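Local coordinates for protein endo-beta-1,2-glucanase (Talaromyces funiculosus, PDB 6IMV) that hydrolyses beta-1,2-glucans in endo fashion as a fungal glycoside hydrolase and is captured here bound to sophorose, at residues A219-K224 / Q235-E240; T382-F387 / K436-N441. All blocks are in the same frame, centred on the assembly; numbering follows the deposited sequence.

Overall arrangement
Contact 1 lies toward the periphery, about 25 Å from the centre of the chain, whereas contact 2 is buried about 8 Å from it. Their centres are 32 Å apart, the nearest atoms about 18 Å. Along the chain they follow in series, contact 1 closing before contact 2 opens, and they share no helix or sheet. Contact 1 pairs two strands of a small three-stranded antiparallel sheet; contact 2 sets a turn after strand 380-381 against helix 433-443 in the helix-rich body, consistent with an (alpha/alpha)6-barrel. V220 touches a bound glucose unit; the side chain of Y384 in contact 2 is about 7 Å from one, and helix 433-443 carries D434 of the glucose pocket.

Contact 1: residues A219-K224 / Q235-E240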
ATOM      1  N   ALA A 219     -17.348   3.261   5.447  1.00 15.24           N
ATOM      2  CA  ALA A 219     -15.924   3.096   5.698  1.00 14.58           C
ATOM      3  C   ALA A 219     -15.717   1.862   6.583  1.00 14.83           C
ATOM      4  O   ALA A 219     -14.825   1.022   6.322  1.00 14.52           O
ATOM      5  CB  ALA A 219     -15.352   4.346   6.322  1.00 14.80           C
ATOM      6  N   VAL A 220     -16.559   1.748   7.617  1.00 14.03           N
ATOM      7  CA  VAL A 220     -16.587   0.579   8.491  1.00 14.80           C
ATOM      8  C   VAL A 220     -18.039   0.135   8.650  1.00 14.73           C
ATOM      9  O   VAL A 220     -18.895   0.940   8.979  1.00 15.30           O
ATOM     10  CB  VAL A 220     -15.943   0.868   9.859  1.00 14.95           C
ATOM     11  CG1 VAL A 220     -16.036  -0.329  10.792  1.00 15.18           C
ATOM     12  CG2 VAL A 220     -14.500   1.325   9.721  1.00 15.16           C
ATOM     13  N   THR A 221     -18.298  -1.150   8.385  1.00 14.87           N
ATOM     14  CA  THR A 221     -19.607  -1.738   8.599  1.00 14.66           C
ATOM     15  C   THR A 221     -19.612  -2.474   9.943  1.00 14.91           C
ATOM     16  O   THR A 221     -18.708  -3.263  10.234  1.00 14.98           O
ATOM     17  CB  THR A 221     -20.005  -2.661   7.449  1.00 14.38           C
ATOM     18  OG1 THR A 221     -20.264  -1.845   6.309  1.00 13.85           O
ATOM     19  CG2 THR A 221     -21.223  -3.505   7.760  1.00 14.73           C
ATOM     20  N   ASP A 222     -20.635  -2.172  10.750  1.00 15.24           N
ATOM     21  CA  ASP A 222     -20.941  -2.869  11.986  1.00 15.59           C
ATOM     22  C   ASP A 222     -21.893  -4.024  11.664  1.00 15.62           C
ATOM     23  O   ASP A 222     -22.927  -3.835  10.997  1.00 15.89           O
ATOM     24  CB  ASP A 222     -21.548  -1.904  13.009  1.00 15.80           C
ATOM     25  CG  ASP A 222     -20.561  -0.848  13.474  1.00 15.62           C
ATOM     26  OD1 ASP A 222     -19.346  -1.124  13.468  1.00 15.55           O
ATOM     27  OD2 ASP A 222     -21.009   0.249  13.807  1.00 16.16           O
ATOM     28  N   ILE A 223     -21.496  -5.217  12.113  1.00 15.74           N
ATOM     29  CA  ILE A 223     -22.185  -6.477  11.889  1.00 16.09           C
ATOM     30  C   ILE A 223     -22.893  -6.847  13.198  1.00 16.13           C
ATOM     31  O   ILE A 223     -22.280  -6.799  14.239  1.00 15.80           O
ATOM     32  CB  ILE A 223     -21.179  -7.566  11.466  1.00 15.90           C
ATOM     33  CG1 ILE A 223     -20.274  -7.104  10.323  1.00 15.95           C
ATOM     34  CG2 ILE A 223     -21.898  -8.870  11.140  1.00 16.15           C
ATOM     35  CD1 ILE A 223     -19.143  -8.059  10.021  1.00 16.04           C
ATOM     36  N   LYS A 224     -24.170  -7.217  13.137  1.00 17.40           N
ATOM     37  CA  LYS A 224     -24.880  -7.602  14.351  1.00 18.51           C
ATOM     38  C   LYS A 224     -24.122  -8.741  15.040  1.00 16.99           C
ATOM     39  O   LYS A 224     -23.818  -8.654  16.209  1.00 16.07           O
ATOM     40  CB  LYS A 224     -26.316  -8.050  14.070  1.00 21.33           C
ATOM     41  CG  LYS A 224     -27.099  -8.444  15.320  1.00 23.64           C
ATOM     42  CD  LYS A 224     -27.177  -7.316  16.327  1.00 26.94           C
ATOM     43  CE  LYS A 224     -28.186  -7.561  17.431  1.00 29.98           C
ATOM     44  NZ  LYS A 224     -29.546  -7.179  16.994  1.00 31.95           N
ATOM     45  N   GLN A 235     -29.413 -11.290  11.098  1.00 15.92           N
ATOM     46  CA  GLN A 235     -28.187 -10.563  10.771  1.00 15.88           C
ATOM     47  C   GLN A 235     -28.567  -9.161  10.279  1.00 16.28           C
ATOM     48  O   GLN A 235     -29.556  -9.006   9.567  1.00 16.59           O
ATOM     49  CB  GLN A 235     -27.387 -11.305   9.701  1.00 15.41           C
ATOM     50  CG  GLN A 235     -26.061 -10.644   9.351  1.00 14.71           C
ATOM     51  CD  GLN A 235     -25.081 -10.764  10.487  1.00 14.22           C
ATOM     52  OE1 GLN A 235     -25.128  -9.998  11.451  1.00 13.01           O
ATOM     53  NE2 GLN A 235     -24.192 -11.742  10.375  1.00 13.26           N
ATOM     54  N   THR A 236     -27.781  -8.155  10.670  1.00 16.61           N
ATOM     55  CA  THR A 236     -27.909  -6.806  10.120  1.00 16.98           C
ATOM     56  C   THR A 236     -26.515  -6.217   9.887  1.00 16.83           C
ATOM     57  O   THR A 236     -25.520  -6.619  10.529  1.00 15.62           O
ATOM     58  CB  THR A 236     -28.715  -5.862  11.027  1.00 17.44           C
ATOM     59  OG1 THR A 236     -27.906  -5.588  12.167  1.00 18.49           O
ATOM     60  CG2 THR A 236     -30.052  -6.424  11.456  1.00 18.17           C
ATOM     61  N   TYR A 237     -26.471  -5.250   8.966  1.00 16.43           N
ATOM     62  CA  TYR A 237     -25.282  -4.458   8.668  1.00 16.01           C
ATOM     63  C   TYR A 237     -25.666  -2.975   8.699  1.00 15.91           C
ATOM     64  O   TYR A 237     -26.704  -2.598   8.204  1.00 16.87           O
ATOM     65  CB  TYR A 237     -24.712  -4.892   7.319  1.00 15.85           C
ATOM     66  CG  TYR A 237     -24.319  -6.350   7.259  1.00 15.42           C
ATOM     67  CD1 TYR A 237     -23.082  -6.773   7.721  1.00 14.63           C
ATOM     68  CD2 TYR A 237     -25.191  -7.310   6.766  1.00 14.64           C
ATOM     69  CE1 TYR A 237     -22.716  -8.105   7.682  1.00 14.45           C
ATOM     70  CE2 TYR A 237     -24.842  -8.651   6.734  1.00 14.71           C
ATOM     71  CZ  TYR A 237     -23.594  -9.051   7.185  1.00 14.59           C
ATOM     72  OH  TYR A 237     -23.228 -10.375   7.157  1.00 14.75           O
ATOM     73  N   ALA A 238     -24.835  -2.146   9.322  1.00 16.29           N
ATOM     74  CA  ALA A 238     -25.037  -0.719   9.315  1.00 16.19           C
ATOM     75  C   ALA A 238     -23.679  -0.022   9.277  1.00 16.44           C
ATOM     76  O   ALA A 238     -22.701  -0.533   9.816  1.00 16.25           O
ATOM     77  CB  ALA A 238     -25.835  -0.318  10.534  1.00 16.91           C
ATOM     78  N   CYS A 239     -23.623   1.143   8.630  1.00 16.84           N
ATOM     79  CA  CYS A 239     -22.399   1.944   8.649  1.00 17.30           C
ATOM     80  C   CYS A 239     -22.098   2.379  10.081  1.00 17.22           C
ATOM     81  O   CYS A 239     -23.002   2.710  10.836  1.00 17.42           O
ATOM     82  CB  CYS A 239     -22.495   3.187   7.776  1.00 16.83           C
ATOM     83  SG  CYS A 239     -22.745   2.807   6.026  1.00 17.22           S
ATOM     84  N   GLU A 240     -20.813   2.373  10.428  1.00 17.19           N
ATOM     85  CA  GLU A 240     -20.352   2.883  11.685  1.00 18.33           C
ATOM     86  C   GLU A 240     -20.291   4.409  11.585  1.00 19.36           C
ATOM     87  O   GLU A 240     -19.519   4.958  10.798  1.00 20.21           O
ATOM     88  CB  GLU A 240     -18.995   2.285  12.040  1.00 18.39           C
ATOM     89  CG  GLU A 240     -18.587   2.554  13.460  1.00 18.92           C
ATOM     90  CD  GLU A 240     -17.389   1.741  13.900  1.00 20.13           C
ATOM     91  OE1 GLU A 240     -17.554   0.556  14.258  1.00 21.30           O
ATOM     92  OE2 GLU A 240     -16.302   2.272  13.830  1.00 19.95           O
TER
HETATM   93  O   HOH W   1     -18.089   4.114   8.665  1.00 15.46           O
HETATM   94  O   HOH W   2     -25.451  -3.911  12.402  1.00 23.02           O
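The carbonyl oxygen of D222 is gripped from two sources: A238 N donates to D222 O at 3.0 Å, and water 2 donates to it while also hydrogen-bonding T236 OG1. This belongs to the antiparallel ladder between strands 220-223 and 237-239, a beta-hairpin with a long connecting loop; strand 160-162, on the other edge of 220-223, completes the sheet. The D222-A238 pair is closed by D222 N to A238 O at 2.8 Å, nearly straight at the carbonyl (168°). On either side of this pair, E240 N hydrogen-bonds V220 O and K224 N hydrogen-bonds T236 O. Side chains of I223 and Y237 lie side by side on one face, I223 CG2 standing 3.6 Å from Y237 CE1. T221 CG2 meets the same ring at its edge, 3.8 Å from Y237 CD1; the tyrosine hydroxyl is tied to G136 O. I223 CG2 also rests against Q235 OE1, while Q235 NE2 bonds N225 O. V220 touches a bound glucose unit, and the C218-C239 disulfide cross-links the hairpin. On the face that carries D222 and A238, the carboxylates of D222 and E240 meet, their planes 38° apart. E240, its CG anti to the backbone N (chi1 -168°), runs out extended so that OE1 comes 2.6 Å from D222 OD1, a separation at which one acid probably holds a proton; E240 OE1 also forms a salt bridge with R160 NE.

Contact 2: residues T382-F387 / K436-N441; sequences TPYSVF and KVSTVN
Y384 and S438 meet through a hydroxyl lodged against an aromatic side chain: S438 OG lies 3.3 Å from Y384 CD2, oblique to the ring, and nearly as close to Y384 CB. OG sits between the backbone N and the carbonyl carbon (chi1 49°), from where it hydrogen-bonds D434 O one turn back along the helix. A second hydroxyl approaches the backbone of the turn, T439 OG1 being 3.3 Å from Y384 CA. The apolar contacts are looser. V386 CG2 and T439 CG2 touch at 4.1 Å, and F387 packs its CB over T439 CA at 3.9 Å, with CD2 of its ring reaching S438 CB. A 3-10 turn, residues 383-385, follows strand 380-381 and lies with F387, the first residue of helix 387-392, against the side of helix 433-443. Hydrogen bonds inside the turn hold its shape: T382 O accepts both S385 N and S385 OG, the hydroxyl at 2.7 Å and nearly in line with the carbonyl. Around the tyrosine, OH bonds S346 O, while T382 OG1, itself bound to E418 O, lies at the ring edge in its plane. W400 and M404 of helix 394-405 also touch V386, and M404 touches S385, whose CB points away from helix 433-443.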
ATOM      1  N   THR A 382       9.754   8.852   6.350  1.00 10.96           N
ATOM      2  CA  THR A 382       9.789   7.415   6.076  1.00 10.56           C
ATOM      3  C   THR A 382      10.172   7.148   4.623  1.00 10.44           C
ATOM      4  O   THR A 382       9.699   7.821   3.708  1.00  9.92           O
ATOM      5  CB  THR A 382       8.456   6.743   6.427  1.00 10.50           C
ATOM      6  OG1 THR A 382       8.526   5.359   6.077  1.00 10.51           O
ATOM      7  CG2 THR A 382       7.269   7.372   5.730  1.00 10.39           C
ATOM      8  N   PRO A 383      11.011   6.117   4.367  1.00 10.79           N
ATOM      9  CA  PRO A 383      11.360   5.732   2.998  1.00 10.98           C
ATOM     10  C   PRO A 383      10.171   5.444   2.064  1.00 10.74           C
ATOM     11  O   PRO A 383      10.266   5.732   0.876  1.00 10.84           O
ATOM     12  CB  PRO A 383      12.211   4.468   3.207  1.00 11.08           C
ATOM     13  CG  PRO A 383      12.838   4.681   4.570  1.00 11.20           C
ATOM     14  CD  PRO A 383      11.727   5.316   5.375  1.00 10.98           C
ATOM     15  N   TYR A 384       9.063   4.896   2.582  1.00 10.87           N
ATOM     16  CA  TYR A 384       7.954   4.477   1.698  1.00 10.87           C
ATOM     17  C   TYR A 384       7.221   5.689   1.102  1.00 11.33           C
ATOM     18  O   TYR A 384       6.459   5.529   0.137  1.00 11.68           O
ATOM     19  CB  TYR A 384       7.019   3.499   2.409  1.00 10.99           C
ATOM     20  CG  TYR A 384       5.749   4.050   2.999  1.00 11.13           C
ATOM     21  CD1 TYR A 384       5.714   4.528   4.300  1.00 11.15           C
ATOM     22  CD2 TYR A 384       4.558   4.018   2.295  1.00 11.24           C
ATOM     23  CE1 TYR A 384       4.539   4.989   4.873  1.00 10.95           C
ATOM     24  CE2 TYR A 384       3.373   4.487   2.849  1.00 11.30           C
ATOM     25  CZ  TYR A 384       3.359   4.974   4.145  1.00 11.48           C
ATOM     26  OH  TYR A 384       2.191   5.433   4.699  1.00 11.80           O
ATOM     27  N   SER A 385       7.464   6.890   1.647  1.00 11.12           N
ATOM     28  CA  SER A 385       6.971   8.145   1.075  1.00 11.37           C
ATOM     29  C   SER A 385       7.351   8.286  -0.408  1.00 11.17           C
ATOM     30  O   SER A 385       6.693   9.017  -1.146  1.00 11.34           O
ATOM     31  CB  SER A 385       7.453   9.338   1.862  1.00 11.67           C
ATOM     32  OG  SER A 385       8.870   9.469   1.788  1.00 12.16           O
ATOM     33  N   VAL A 386       8.399   7.585  -0.845  1.00 10.97           N
ATOM     34  CA  VAL A 386       8.896   7.675  -2.224  1.00 11.34           C
ATOM     35  C   VAL A 386       8.085   6.794  -3.193  1.00 11.51           C
ATOM     36  O   VAL A 386       8.307   6.892  -4.390  1.00 11.97           O
ATOM     37  CB  VAL A 386      10.383   7.284  -2.322  1.00 11.27           C
ATOM     38  CG1 VAL A 386      11.234   7.988  -1.280  1.00 11.44           C
ATOM     39  CG2 VAL A 386      10.578   5.775  -2.263  1.00 11.20           C
ATOM     40  N   PHE A 387       7.203   5.910  -2.713  1.00 11.59           N
ATOM     41  CA  PHE A 387       6.620   4.909  -3.628  1.00 12.03           C
ATOM     42  C   PHE A 387       5.908   5.593  -4.802  1.00 11.69           C
ATOM     43  O   PHE A 387       6.092   5.159  -5.935  1.00 11.80           O
ATOM     44  CB  PHE A 387       5.785   3.854  -2.889  1.00 11.73           C
ATOM     45  CG  PHE A 387       4.329   4.157  -2.682  1.00 12.08           C
ATOM     46  CD1 PHE A 387       3.427   4.078  -3.730  1.00 12.41           C
ATOM     47  CD2 PHE A 387       3.846   4.467  -1.418  1.00 12.28           C
ATOM     48  CE1 PHE A 387       2.082   4.344  -3.529  1.00 12.34           C
ATOM     49  CE2 PHE A 387       2.502   4.738  -1.220  1.00 12.45           C
ATOM     50  CZ  PHE A 387       1.619   4.661  -2.272  1.00 12.65           C
ATOM     51  N   LYS A 436       7.563  -0.713   3.707  1.00 11.51           N
ATOM     52  CA  LYS A 436       8.660  -1.406   3.012  1.00 11.16           C
ATOM     53  C   LYS A 436       8.219  -1.973   1.659  1.00 11.34           C
ATOM     54  O   LYS A 436       8.900  -1.772   0.644  1.00 11.05           O
ATOM     55  CB  LYS A 436       9.189  -2.528   3.899  1.00 10.94           C
ATOM     56  CG  LYS A 436       9.933  -2.064   5.141  1.00 10.79           C
ATOM     57  CD  LYS A 436      10.252  -3.197   6.095  1.00 10.88           C
ATOM     58  CE  LYS A 436      11.217  -4.218   5.538  1.00 10.72           C
ATOM     59  NZ  LYS A 436      12.475  -3.571   5.097  1.00 10.88           N
ATOM     60  N   VAL A 437       7.119  -2.725   1.658  1.00 11.29           N
ATOM     61  CA  VAL A 437       6.722  -3.512   0.499  1.00 11.55           C
ATOM     62  C   VAL A 437       5.784  -2.698  -0.400  1.00 11.43           C
ATOM     63  O   VAL A 437       5.546  -3.099  -1.544  1.00 11.79           O
ATOM     64  CB  VAL A 437       6.120  -4.863   0.928  1.00 11.88           C
ATOM     65  CG1 VAL A 437       5.727  -5.729  -0.266  1.00 12.43           C
ATOM     66  CG2 VAL A 437       7.079  -5.606   1.833  1.00 12.13           C
ATOM     67  N   SER A 438       5.282  -1.553   0.093  1.00 10.90           N
ATOM     68  CA  SER A 438       4.654  -0.542  -0.773  1.00 10.64           C
ATOM     69  C   SER A 438       5.670  -0.083  -1.839  1.00 10.52           C
ATOM     70  O   SER A 438       5.372  -0.028  -3.032  1.00 10.08           O
ATOM     71  CB  SER A 438       4.156   0.631   0.035  1.00 10.29           C
ATOM     72  OG  SER A 438       5.176   1.083   0.921  1.00 10.14           O
ATOM     73  N   THR A 439       6.885   0.235  -1.381  1.00 10.18           N
ATOM     74  CA  THR A 439       7.969   0.676  -2.232  1.00 10.45           C
ATOM     75  C   THR A 439       8.355  -0.445  -3.204  1.00 10.23           C
ATOM     76  O   THR A 439       8.510  -0.209  -4.394  1.00 10.09           O
ATOM     77  CB  THR A 439       9.176   1.132  -1.411  1.00 10.75           C
ATOM     78  OG1 THR A 439       8.697   2.102  -0.478  1.00 11.15           O
ATOM     79  CG2 THR A 439      10.275   1.711  -2.279  1.00 11.25           C
ATOM     80  N   VAL A 440       8.478  -1.665  -2.685  1.00 10.53           N
ATOM     81  CA  VAL A 440       8.792  -2.822  -3.517  1.00 10.79           C
ATOM     82  C   VAL A 440       7.761  -2.918  -4.649  1.00 11.13           C
ATOM     83  O   VAL A 440       8.140  -3.043  -5.822  1.00 11.32           O
ATOM     84  CB  VAL A 440       8.874  -4.118  -2.693  1.00 10.65           C
ATOM     85  CG1 VAL A 440       8.951  -5.352  -3.592  1.00 10.80           C
ATOM     86  CG2 VAL A 440      10.044  -4.075  -1.721  1.00 10.64           C
ATOM     87  N   ASN A 441       6.472  -2.819  -4.305  1.00 11.10           N
ATOM     88  CA  ASN A 441       5.393  -2.965  -5.291  1.00 11.35           C
ATOM     89  C   ASN A 441       5.457  -1.832  -6.326  1.00 11.30           C
ATOM     90  O   ASN A 441       5.157  -2.052  -7.497  1.00 11.65           O
ATOM     91  CB  ASN A 441       4.027  -3.107  -4.616  1.00 11.49           C
ATOM     92  CG  ASN A 441       3.727  -4.547  -4.266  1.00 11.63           C
ATOM     93  OD1 ASN A 441       3.792  -5.415  -5.138  1.00 12.56           O
ATOM     94  ND2 ASN A 441       3.414  -4.816  -3.005  1.00 11.25           N
TER